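Succinate dehydrogenase subunit A (Mycolicibacterium smegmatis MC2 51, PDB 6LUM) probably oxidises succinate to fumarate as the FAD-carrying subunit of the succinate dehydrogenase complex, passing the electrons on to its iron-sulfur partner subunit. Local coordinates at residues N105-R116 and P128-A136; A467-L475 and K529-Y540. All coordinates share one frame; numbering follows the deposited sequence.

Contact 1. Residues N105-R116 and P128-A136; sequences NRTPEGRIDQRR and PVRRACYAA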
loop_
_atom_site.group_PDB
_atom_site.type_symbol
_atom_site.label_atom_id
_atom_site.label_comp_id
_atom_site.label_asym_id
_atom_site.label_seq_id
_atom_site.Cartn_x
_atom_site.Cartn_y
_atom_site.Cartn_z
ATOM N N ASN D 105 -16.928 -0.439 29.566
ATOM C CA ASN D 105 -16.331 -0.917 30.801
ATOM C C ASN D 105 -16.452 -2.427 30.873
ATOM O O ASN D 105 -17.501 -2.991 30.562
ATOM C CB ASN D 105 -17.004 -0.293 32.013
ATOM C CG ASN D 105 -16.475 1.072 32.326
ATOM O OD1 ASN D 105 -17.233 2.014 32.504
ATOM N ND2 ASN D 105 -15.165 1.193 32.391
ATOM N N ARG D 106 -15.380 -3.081 31.299
ATOM C CA ARG D 106 -15.300 -4.531 31.294
ATOM C C ARG D 106 -15.537 -5.098 32.687
ATOM O O ARG D 106 -15.263 -4.453 33.700
ATOM C CB ARG D 106 -13.946 -4.984 30.771
ATOM C CG ARG D 106 -13.656 -4.496 29.391
ATOM C CD ARG D 106 -14.787 -4.808 28.456
ATOM N NE ARG D 106 -14.517 -4.291 27.123
ATOM C CZ ARG D 106 -14.550 -5.018 26.018
ATOM N NH1 ARG D 106 -14.844 -6.298 26.078
ATOM N NH2 ARG D 106 -14.285 -4.462 24.852
ATOM N N THR D 107 -16.052 -6.302 32.718
ATOM C CA THR D 107 -16.420 -7.218 33.785
ATOM C C THR D 107 -15.220 -8.080 34.166
ATOM O O THR D 107 -14.335 -8.307 33.340
ATOM C CB THR D 107 -17.585 -8.101 33.334
ATOM O OG1 THR D 107 -17.913 -9.049 34.353
ATOM C CG2 THR D 107 -17.237 -8.833 32.063
ATOM N N PRO D 108 -15.147 -8.552 35.425
ATOM C CA PRO D 108 -13.980 -9.329 35.870
ATOM C C PRO D 108 -13.454 -10.354 34.879
ATOM O O PRO D 108 -12.240 -10.560 34.793
ATOM C CB PRO D 108 -14.504 -10.004 37.138
ATOM C CG PRO D 108 -15.414 -8.983 37.713
ATOM C CD PRO D 108 -16.025 -8.219 36.558
ATOM N N GLU D 109 -14.338 -11.001 34.121
ATOM C CA GLU D 109 -13.871 -11.789 32.988
ATOM C C GLU D 109 -13.317 -10.882 31.903
ATOM O O GLU D 109 -12.186 -11.069 31.441
ATOM C CB GLU D 109 -14.998 -12.653 32.427
ATOM C CG GLU D 109 -14.516 -13.887 31.673
ATOM C CD GLU D 109 -14.087 -13.602 30.235
ATOM O OE1 GLU D 109 -14.230 -12.459 29.768
ATOM O OE2 GLU D 109 -13.609 -14.536 29.561
ATOM N N GLY D 110 -14.100 -9.895 31.480
ATOM C CA GLY D 110 -13.660 -8.996 30.437
ATOM C C GLY D 110 -14.491 -8.994 29.174
ATOM O O GLY D 110 -13.936 -8.838 28.087
ATOM N N ARG D 111 -15.804 -9.197 29.277
ATOM C CA ARG D 111 -16.621 -9.112 28.073
ATOM C C ARG D 111 -17.277 -7.743 27.901
ATOM O O ARG D 111 -16.887 -6.993 27.005
ATOM C CB ARG D 111 -17.681 -10.211 28.091
ATOM C CG ARG D 111 -17.231 -11.522 27.465
ATOM C CD ARG D 111 -18.032 -12.680 28.014
ATOM N NE ARG D 111 -18.130 -12.603 29.467
ATOM C CZ ARG D 111 -19.053 -13.225 30.188
ATOM N NH1 ARG D 111 -19.968 -13.976 29.591
ATOM N NH2 ARG D 111 -19.065 -13.093 31.507
ATOM N N ILE D 112 -18.239 -7.399 28.768
ATOM C CA ILE D 112 -18.832 -6.064 28.902
ATOM C C ILE D 112 -19.514 -5.982 30.258
ATOM O O ILE D 112 -20.318 -6.850 30.607
ATOM C CB ILE D 112 -19.853 -5.720 27.797
ATOM C CG1 ILE D 112 -19.193 -5.326 26.479
ATOM C CG2 ILE D 112 -20.748 -4.594 28.244
ATOM C CD1 ILE D 112 -20.146 -5.252 25.321
ATOM N N ASP D 113 -19.249 -4.926 31.007
ATOM C CA ASP D 113 -19.895 -4.745 32.293
ATOM C C ASP D 113 -21.215 -4.020 32.107
ATOM O O ASP D 113 -21.365 -3.188 31.212
ATOM C CB ASP D 113 -18.996 -3.960 33.243
ATOM C CG ASP D 113 -19.537 -3.914 34.650
ATOM O OD1 ASP D 113 -20.434 -4.719 34.964
ATOM O OD2 ASP D 113 -19.070 -3.074 35.443
ATOM N N GLN D 114 -22.180 -4.349 32.959
ATOM C CA GLN D 114 -23.506 -3.760 32.901
ATOM C C GLN D 114 -23.903 -3.274 34.282
ATOM O O GLN D 114 -23.331 -3.685 35.292
ATOM C CB GLN D 114 -24.531 -4.758 32.383
ATOM C CG GLN D 114 -24.040 -5.543 31.209
ATOM C CD GLN D 114 -25.161 -6.035 30.351
ATOM O OE1 GLN D 114 -26.321 -5.983 30.745
ATOM N NE2 GLN D 114 -24.829 -6.512 29.166
ATOM N N ARG D 115 -24.889 -2.386 34.323
ATOM C CA ARG D 115 -25.348 -1.843 35.589
ATOM C C ARG D 115 -26.848 -1.609 35.536
ATOM O O ARG D 115 -27.457 -1.577 34.463
ATOM C CB ARG D 115 -24.628 -0.542 35.939
ATOM C CG ARG D 115 -25.066 0.636 35.110
ATOM C CD ARG D 115 -24.103 1.797 35.254
ATOM N NE ARG D 115 -24.623 3.006 34.623
ATOM C CZ ARG D 115 -23.883 4.061 34.309
ATOM N NH1 ARG D 115 -22.584 4.063 34.565
ATOM N NH2 ARG D 115 -24.444 5.115 33.739
ATOM N N ARG D 116 -27.434 -1.452 36.719
ATOM C CA ARG D 116 -28.869 -1.262 36.843
ATOM C C ARG D 116 -29.230 0.197 36.628
ATOM O O ARG D 116 -28.429 1.100 36.873
ATOM C CB ARG D 116 -29.361 -1.716 38.215
ATOM C CG ARG D 116 -28.795 -0.916 39.364
ATOM C CD ARG D 116 -29.369 -1.379 40.683
ATOM N NE ARG D 116 -29.598 -2.818 40.697
ATOM C CZ ARG D 116 -30.025 -3.496 41.758
ATOM N NH1 ARG D 116 -30.270 -2.863 42.896
ATOM N NH2 ARG D 116 -30.209 -4.807 41.679
ATOM N N PRO D 128 -34.831 -5.158 39.815
ATOM C CA PRO D 128 -33.841 -4.673 38.847
ATOM C C PRO D 128 -33.195 -5.820 38.084
ATOM O O PRO D 128 -33.215 -6.976 38.508
ATOM C CB PRO D 128 -32.824 -3.942 39.723
ATOM C CG PRO D 128 -33.628 -3.464 40.875
ATOM C CD PRO D 128 -34.672 -4.512 41.129
ATOM N N VAL D 129 -32.622 -5.491 36.929
ATOM C CA VAL D 129 -32.158 -6.526 36.012
ATOM C C VAL D 129 -30.749 -6.238 35.504
ATOM O O VAL D 129 -30.096 -7.120 34.937
ATOM C CB VAL D 129 -33.156 -6.688 34.853
ATOM C CG1 VAL D 129 -33.232 -5.425 34.048
ATOM C CG2 VAL D 129 -32.792 -7.869 33.974
ATOM N N ARG D 130 -30.257 -5.016 35.719
ATOM C CA ARG D 130 -28.900 -4.631 35.324
ATOM C C ARG D 130 -28.691 -4.811 33.816
ATOM O O ARG D 130 -27.937 -5.667 33.356
ATOM C CB ARG D 130 -27.849 -5.420 36.112
ATOM C CG ARG D 130 -27.629 -4.912 37.510
ATOM C CD ARG D 130 -26.403 -5.541 38.140
ATOM N NE ARG D 130 -25.981 -4.804 39.325
ATOM C CZ ARG D 130 -26.562 -4.912 40.515
ATOM N NH1 ARG D 130 -27.590 -5.734 40.682
ATOM N NH2 ARG D 130 -26.116 -4.201 41.540
ATOM N N ARG D 131 -29.404 -3.982 33.057
ATOM C CA ARG D 131 -29.319 -4.023 31.604
ATOM C C ARG D 131 -28.263 -3.089 31.030
ATOM O O ARG D 131 -27.580 -3.455 30.069
ATOM C CB ARG D 131 -30.668 -3.663 30.988
ATOM C CG ARG D 131 -31.608 -4.810 30.888
ATOM C CD ARG D 131 -32.552 -4.642 29.740
ATOM N NE ARG D 131 -33.465 -5.769 29.685
ATOM C CZ ARG D 131 -34.556 -5.869 30.428
ATOM N NH1 ARG D 131 -34.873 -4.902 31.274
ATOM N NH2 ARG D 131 -35.330 -6.936 30.323
ATOM N N ALA D 132 -28.118 -1.892 31.598
ATOM C CA ALA D 132 -27.498 -0.784 30.878
ATOM C C ALA D 132 -25.996 -0.977 30.747
ATOM O O ALA D 132 -25.287 -1.051 31.752
ATOM C CB ALA D 132 -27.800 0.529 31.589
ATOM N N CYS D 133 -25.517 -1.078 29.510
ATOM C CA CYS D 133 -24.098 -0.973 29.240
ATOM C C CYS D 133 -23.650 0.473 29.420
ATOM O O CYS D 133 -24.458 1.400 29.474
ATOM C CB CYS D 133 -23.791 -1.431 27.821
ATOM S SG CYS D 133 -24.259 -3.111 27.472
ATOM N N TYR D 134 -22.343 0.669 29.498
ATOM C CA TYR D 134 -21.809 2.013 29.663
ATOM C C TYR D 134 -20.325 1.971 29.354
ATOM O O TYR D 134 -19.726 0.901 29.226
ATOM C CB TYR D 134 -22.070 2.565 31.066
ATOM C CG TYR D 134 -21.418 1.803 32.189
ATOM C CD1 TYR D 134 -21.803 0.513 32.496
ATOM C CD2 TYR D 134 -20.429 2.383 32.959
ATOM C CE1 TYR D 134 -21.209 -0.180 33.521
ATOM C CE2 TYR D 134 -19.834 1.698 33.989
ATOM C CZ TYR D 134 -20.226 0.417 34.265
ATOM O OH TYR D 134 -19.630 -0.267 35.294
ATOM N N ALA D 135 -19.746 3.154 29.207
ATOM C CA ALA D 135 -18.321 3.316 28.980
ATOM C C ALA D 135 -17.627 4.036 30.115
ATOM O O ALA D 135 -16.501 3.691 30.469
ATOM C CB ALA D 135 -18.076 4.081 27.680
ATOM N N ALA D 136 -18.274 5.042 30.673
ATOM C CA ALA D 136 -17.744 5.826 31.773
ATOM C C ALA D 136 -18.879 6.706 32.249
ATOM O O ALA D 136 -20.048 6.391 32.023
ATOM C CB ALA D 136 -16.535 6.652 31.355
#

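Contact 2. Residues A467-L475 and K529-Y540; sequences AVFRTEETL and KESRGGHAREDY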
loop_
_atom_site.group_PDB
_atom_site.type_symbol
_atom_site.label_atom_id
_atom_site.label_comp_id
_atom_site.label_asym_id
_atom_site.label_seq_id
_atom_site.Cartn_x
_atom_site.Cartn_y
_atom_site.Cartn_z
ATOM N N ALA D 467 -46.180 23.697 29.937
ATOM C CA ALA D 467 -45.143 22.988 30.674
ATOM C C ALA D 467 -45.784 21.870 31.477
ATOM O O ALA D 467 -46.941 21.529 31.234
ATOM C CB ALA D 467 -44.368 23.929 31.588
ATOM N N VAL D 468 -45.044 21.301 32.428
ATOM C CA VAL D 468 -45.377 20.046 33.097
ATOM C C VAL D 468 -46.870 19.884 33.349
ATOM O O VAL D 468 -47.425 18.803 33.130
ATOM C CB VAL D 468 -44.593 19.922 34.411
ATOM C CG1 VAL D 468 -45.118 18.772 35.219
ATOM C CG2 VAL D 468 -43.128 19.723 34.123
ATOM N N PHE D 469 -47.543 20.944 33.785
ATOM C CA PHE D 469 -48.986 20.914 33.986
ATOM C C PHE D 469 -49.656 21.884 33.026
ATOM O O PHE D 469 -49.286 23.059 32.965
ATOM C CB PHE D 469 -49.355 21.255 35.427
ATOM C CG PHE D 469 -49.455 20.055 36.321
ATOM C CD1 PHE D 469 -48.587 19.891 37.380
ATOM C CD2 PHE D 469 -50.410 19.084 36.089
ATOM C CE1 PHE D 469 -48.675 18.784 38.195
ATOM C CE2 PHE D 469 -50.503 17.977 36.902
ATOM C CZ PHE D 469 -49.636 17.828 37.956
ATOM N N ARG D 470 -50.652 21.395 32.294
ATOM C CA ARG D 470 -51.327 22.171 31.269
ATOM C C ARG D 470 -52.805 22.265 31.594
ATOM O O ARG D 470 -53.364 21.373 32.232
ATOM C CB ARG D 470 -51.134 21.546 29.889
ATOM C CG ARG D 470 -49.699 21.245 29.583
ATOM C CD ARG D 470 -49.550 20.338 28.411
ATOM N NE ARG D 470 -48.296 19.613 28.481
ATOM C CZ ARG D 470 -47.539 19.341 27.431
ATOM N NH1 ARG D 470 -47.904 19.745 26.232
ATOM N NH2 ARG D 470 -46.411 18.675 27.579
ATOM N N THR D 471 -53.427 23.355 31.174
ATOM C CA THR D 471 -54.846 23.580 31.374
ATOM C C THR D 471 -55.405 24.190 30.095
ATOM O O THR D 471 -54.657 24.640 29.223
ATOM C CB THR D 471 -55.081 24.485 32.589
ATOM O OG1 THR D 471 -54.277 24.026 33.678
ATOM C CG2 THR D 471 -56.527 24.445 33.031
ATOM N N GLU D 472 -56.729 24.219 29.970
ATOM C CA GLU D 472 -57.312 24.810 28.774
ATOM C C GLU D 472 -57.062 26.309 28.721
ATOM O O GLU D 472 -56.712 26.845 27.665
ATOM C CB GLU D 472 -58.805 24.517 28.708
ATOM C CG GLU D 472 -59.447 25.039 27.440
ATOM C CD GLU D 472 -60.600 24.183 26.972
ATOM O OE1 GLU D 472 -60.623 22.981 27.299
ATOM O OE2 GLU D 472 -61.484 24.714 26.270
ATOM N N GLU D 473 -57.218 27.002 29.850
ATOM C CA GLU D 473 -57.009 28.445 29.851
ATOM C C GLU D 473 -55.550 28.793 29.598
ATOM O O GLU D 473 -55.254 29.741 28.862
ATOM C CB GLU D 473 -57.480 29.048 31.168
ATOM C CG GLU D 473 -58.978 28.979 31.368
ATOM C CD GLU D 473 -59.424 27.658 31.948
ATOM O OE1 GLU D 473 -58.551 26.833 32.283
ATOM O OE2 GLU D 473 -60.648 27.440 32.063
ATOM N N THR D 474 -54.624 28.031 30.178
ATOM C CA THR D 474 -53.216 28.311 29.938
ATOM C C THR D 474 -52.840 28.025 28.495
ATOM O O THR D 474 -52.073 28.779 27.890
ATOM C CB THR D 474 -52.339 27.493 30.872
ATOM O OG1 THR D 474 -52.423 26.115 30.510
ATOM C CG2 THR D 474 -52.800 27.657 32.297
ATOM N N LEU D 475 -53.369 26.947 27.919
ATOM C CA LEU D 475 -53.042 26.654 26.531
ATOM C C LEU D 475 -53.637 27.688 25.584
ATOM O O LEU D 475 -53.002 28.048 24.589
ATOM C CB LEU D 475 -53.509 25.250 26.173
ATOM C CG LEU D 475 -52.627 24.155 26.759
ATOM C CD1 LEU D 475 -53.283 22.821 26.601
ATOM C CD2 LEU D 475 -51.278 24.154 26.099
ATOM N N LYS D 529 -57.431 15.718 25.286
ATOM C CA LYS D 529 -58.052 15.970 26.588
ATOM C C LYS D 529 -57.943 14.746 27.495
ATOM O O LYS D 529 -58.937 14.148 27.896
ATOM C CB LYS D 529 -59.510 16.370 26.409
ATOM C CG LYS D 529 -59.777 17.309 25.265
ATOM C CD LYS D 529 -61.253 17.623 25.168
ATOM C CE LYS D 529 -61.512 18.714 24.155
ATOM N NZ LYS D 529 -60.725 19.933 24.463
ATOM N N GLU D 530 -56.714 14.382 27.834
ATOM C CA GLU D 530 -56.465 13.268 28.736
ATOM C C GLU D 530 -55.158 13.541 29.465
ATOM O O GLU D 530 -54.620 14.648 29.408
ATOM C CB GLU D 530 -56.429 11.942 27.973
ATOM C CG GLU D 530 -55.231 11.801 27.073
ATOM C CD GLU D 530 -55.043 10.395 26.583
ATOM O OE1 GLU D 530 -55.906 9.549 26.873
ATOM O OE2 GLU D 530 -54.032 10.130 25.906
ATOM N N SER D 531 -54.641 12.533 30.157
ATOM C CA SER D 531 -53.379 12.680 30.879
ATOM C C SER D 531 -52.577 11.397 30.698
ATOM O O SER D 531 -52.658 10.485 31.522
ATOM C CB SER D 531 -53.638 12.976 32.343
ATOM O OG SER D 531 -54.375 14.171 32.478
ATOM N N ARG D 532 -51.773 11.347 29.645
ATOM C CA ARG D 532 -51.018 10.150 29.310
ATOM C C ARG D 532 -49.545 10.494 29.202
ATOM O O ARG D 532 -49.166 11.359 28.411
ATOM C CB ARG D 532 -51.517 9.539 28.005
ATOM C CG ARG D 532 -50.718 8.338 27.556
ATOM C CD ARG D 532 -51.138 7.899 26.183
ATOM N NE ARG D 532 -52.585 7.833 26.091
ATOM C CZ ARG D 532 -53.289 6.746 26.366
ATOM N NH1 ARG D 532 -52.667 5.643 26.737
ATOM N NH2 ARG D 532 -54.608 6.761 26.262
ATOM N N GLY D 533 -48.722 9.816 29.989
ATOM C CA GLY D 533 -47.285 9.936 29.824
ATOM C C GLY D 533 -46.787 11.320 30.178
ATOM O O GLY D 533 -47.043 11.836 31.269
ATOM N N GLY D 534 -46.056 11.932 29.246
ATOM C CA GLY D 534 -45.501 13.253 29.474
ATOM C C GLY D 534 -46.520 14.369 29.441
ATOM O O GLY D 534 -46.274 15.433 30.012
ATOM N N HIS D 535 -47.655 14.151 28.791
ATOM C CA HIS D 535 -48.688 15.169 28.660
ATOM C C HIS D 535 -49.683 15.007 29.799
ATOM O O HIS D 535 -50.479 14.069 29.806
ATOM C CB HIS D 535 -49.372 15.050 27.304
ATOM C CG HIS D 535 -50.657 15.800 27.205
ATOM N ND1 HIS D 535 -51.872 15.229 27.496
ATOM C CD2 HIS D 535 -50.919 17.072 26.838
ATOM C CE1 HIS D 535 -52.829 16.120 27.324
ATOM N NE2 HIS D 535 -52.277 17.249 26.925
ATOM N N ALA D 536 -49.641 15.916 30.760
ATOM C CA ALA D 536 -50.580 15.930 31.868
ATOM C C ALA D 536 -51.472 17.153 31.763
ATOM O O ALA D 536 -51.022 18.223 31.357
ATOM C CB ALA D 536 -49.852 15.942 33.208
ATOM N N ARG D 537 -52.737 16.995 32.131
ATOM C CA ARG D 537 -53.690 18.094 32.079
ATOM C C ARG D 537 -54.498 18.105 33.363
ATOM O O ARG D 537 -55.139 17.110 33.702
ATOM C CB ARG D 537 -54.608 17.976 30.865
ATOM C CG ARG D 537 -53.945 18.426 29.592
ATOM C CD ARG D 537 -54.942 18.744 28.516
ATOM N NE ARG D 537 -56.002 19.616 28.987
ATOM C CZ ARG D 537 -56.826 20.269 28.181
ATOM N NH1 ARG D 537 -57.771 21.040 28.682
ATOM N NH2 ARG D 537 -56.703 20.149 26.873
ATOM N N GLU D 538 -54.464 19.235 34.071
ATOM C CA GLU D 538 -55.246 19.380 35.291
ATOM C C GLU D 538 -56.740 19.392 35.020
ATOM O O GLU D 538 -57.527 19.196 35.951
ATOM C CB GLU D 538 -54.860 20.664 36.015
ATOM C CG GLU D 538 -53.384 20.808 36.286
ATOM C CD GLU D 538 -53.056 22.113 36.978
ATOM O OE1 GLU D 538 -52.650 23.069 36.286
ATOM O OE2 GLU D 538 -53.210 22.187 38.214
ATOM N N ASP D 539 -57.151 19.627 33.777
ATOM C CA ASP D 539 -58.575 19.665 33.476
ATOM C C ASP D 539 -59.163 18.265 33.351
ATOM O O ASP D 539 -60.327 18.050 33.705
ATOM C CB ASP D 539 -58.809 20.465 32.198
ATOM C CG ASP D 539 -60.170 21.117 32.164
ATOM O OD1 ASP D 539 -61.018 20.769 33.011
ATOM O OD2 ASP D 539 -60.389 21.989 31.299
ATOM N N TYR D 540 -58.383 17.305 32.858
ATOM C CA TYR D 540 -58.839 15.928 32.669
ATOM C C TYR D 540 -57.747 14.987 33.145
ATOM O O TYR D 540 -56.979 14.442 32.346
ATOM C CB TYR D 540 -59.194 15.664 31.208
ATOM C CG TYR D 540 -60.116 16.700 30.626
ATOM C CD1 TYR D 540 -61.445 16.757 31.002
ATOM C CD2 TYR D 540 -59.657 17.619 29.706
ATOM C CE1 TYR D 540 -62.291 17.701 30.475
ATOM C CE2 TYR D 540 -60.495 18.566 29.173
ATOM C CZ TYR D 540 -61.811 18.604 29.562
ATOM O OH TYR D 540 -62.653 19.551 29.035
#

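Contact 1. Residues N105-R116 and P128-A136
Tyr-134 stands between Arg-115 and Asn-105, with one side chain over each face of its ring. Arg-115 CD lies 3.9 Å from the ring centroid, 15° off the normal, a CH-pi contact. Beyond it the guanidinium, tilted 34° against the ring, makes an off-centre cation-pi contact, its CZ 4.4 Å from the centroid. Over the opposite face Asn-105 CB forms a second CH-pi contact at 4.2 Å. The phenol end is fixed as well: Tyr-134 OH donates to Asp-113 OD2 (2.9 Å), meeting it from above the carboxylate plane. A chi1 of 63° sets Tyr-134 CG between the backbone N and the carbonyl carbon, which brings the ring into the space between Arg-115 and Asn-105.

The backbones behind these side chains pair antiparallel. Arg-115 N donates to Ala-132 O (2.9 Å) and Ala-132 N to Arg-115 O (3.0 Å), while a classic beta bulge sets two residues, Arg-131 and Ala-132, opposite the single Arg-115. Strand 132-133 is the middle one of a small antiparallel sheet in the FAD-binding region, with strand 51-52 along its other edge. Asn-105 N also bonds to Tyr-134 O (3.1 Å).

Further out, Arg-131 turns to a salt bridge with Asp-61, and Ile-112 packs on Glu-157 of subunit B.

Contact 2. Residues A467-L475 and K529-Y540
The guanidinium of Arg-470 has His-535 CD2 over one face, and the two flat groups are steeply inclined, 65° apart. The nearest approach of these side chains is made lower down, Arg-470 CD to His-535 CD2 at 3.9 Å. The second guanidinium, that of Arg-537, carries Tyr-540 CD2 over one face and has Glu-472 OE1 at its edge, in plane. That ion pair is long, 3.7 Å from Arg-537 NH1 to Glu-472 OE1, and a long link to Asp-539 OD2 makes it a three-residue network. A bend at chi3 (49°) turns the arginine's end toward Glu-472. Beside the Phe-469 ring, Phe-469 CD2 meets Glu-538 CG at 3.4 Å, the ring and carboxylate planes 48° apart.

Between these groups a single backbone bridge joins Arg-470 to Arg-537. Glu-538 N donates to Arg-470 O at 3.0 Å, whereas Arg-470 N to Ala-536 O is weak at 3.3 Å. The bridge ties the lead-in to helix 472-488, whose N-cap position is Thr-471, to the loop after helix 503-527, within the flavoprotein C-terminal family region.

Ser-531 OG positions the bridged loop, accepting from Arg-537 N and donating to Tyr-540 O. Val-468 and Phe-469 pack on Val-295 of helix 287-299.

How the contacts relate
The two contacts are separate pieces of the chain's architecture, with centres 38 Å apart and nearest atoms about 19 Å apart. Both are partly buried, with 6 buried residues among 14 touching ones in each. Contact 1 belongs to the FAD-binding region and borders subunit B, and the Arg-115 side chain lies about 7 Å from the FAD, without touching it. Contact 2 lies in the C-terminal region, and no other protein chain touches it. Their elements differ too: a paired strand edge in 105-116/128-136, a helix lead-in and an irregular loop in 467-475/529-540. Contact 1 is built round an aromatic ring held between two side chains; contact 2 combines a single backbone bridge, side-chain packing and a long ion pair.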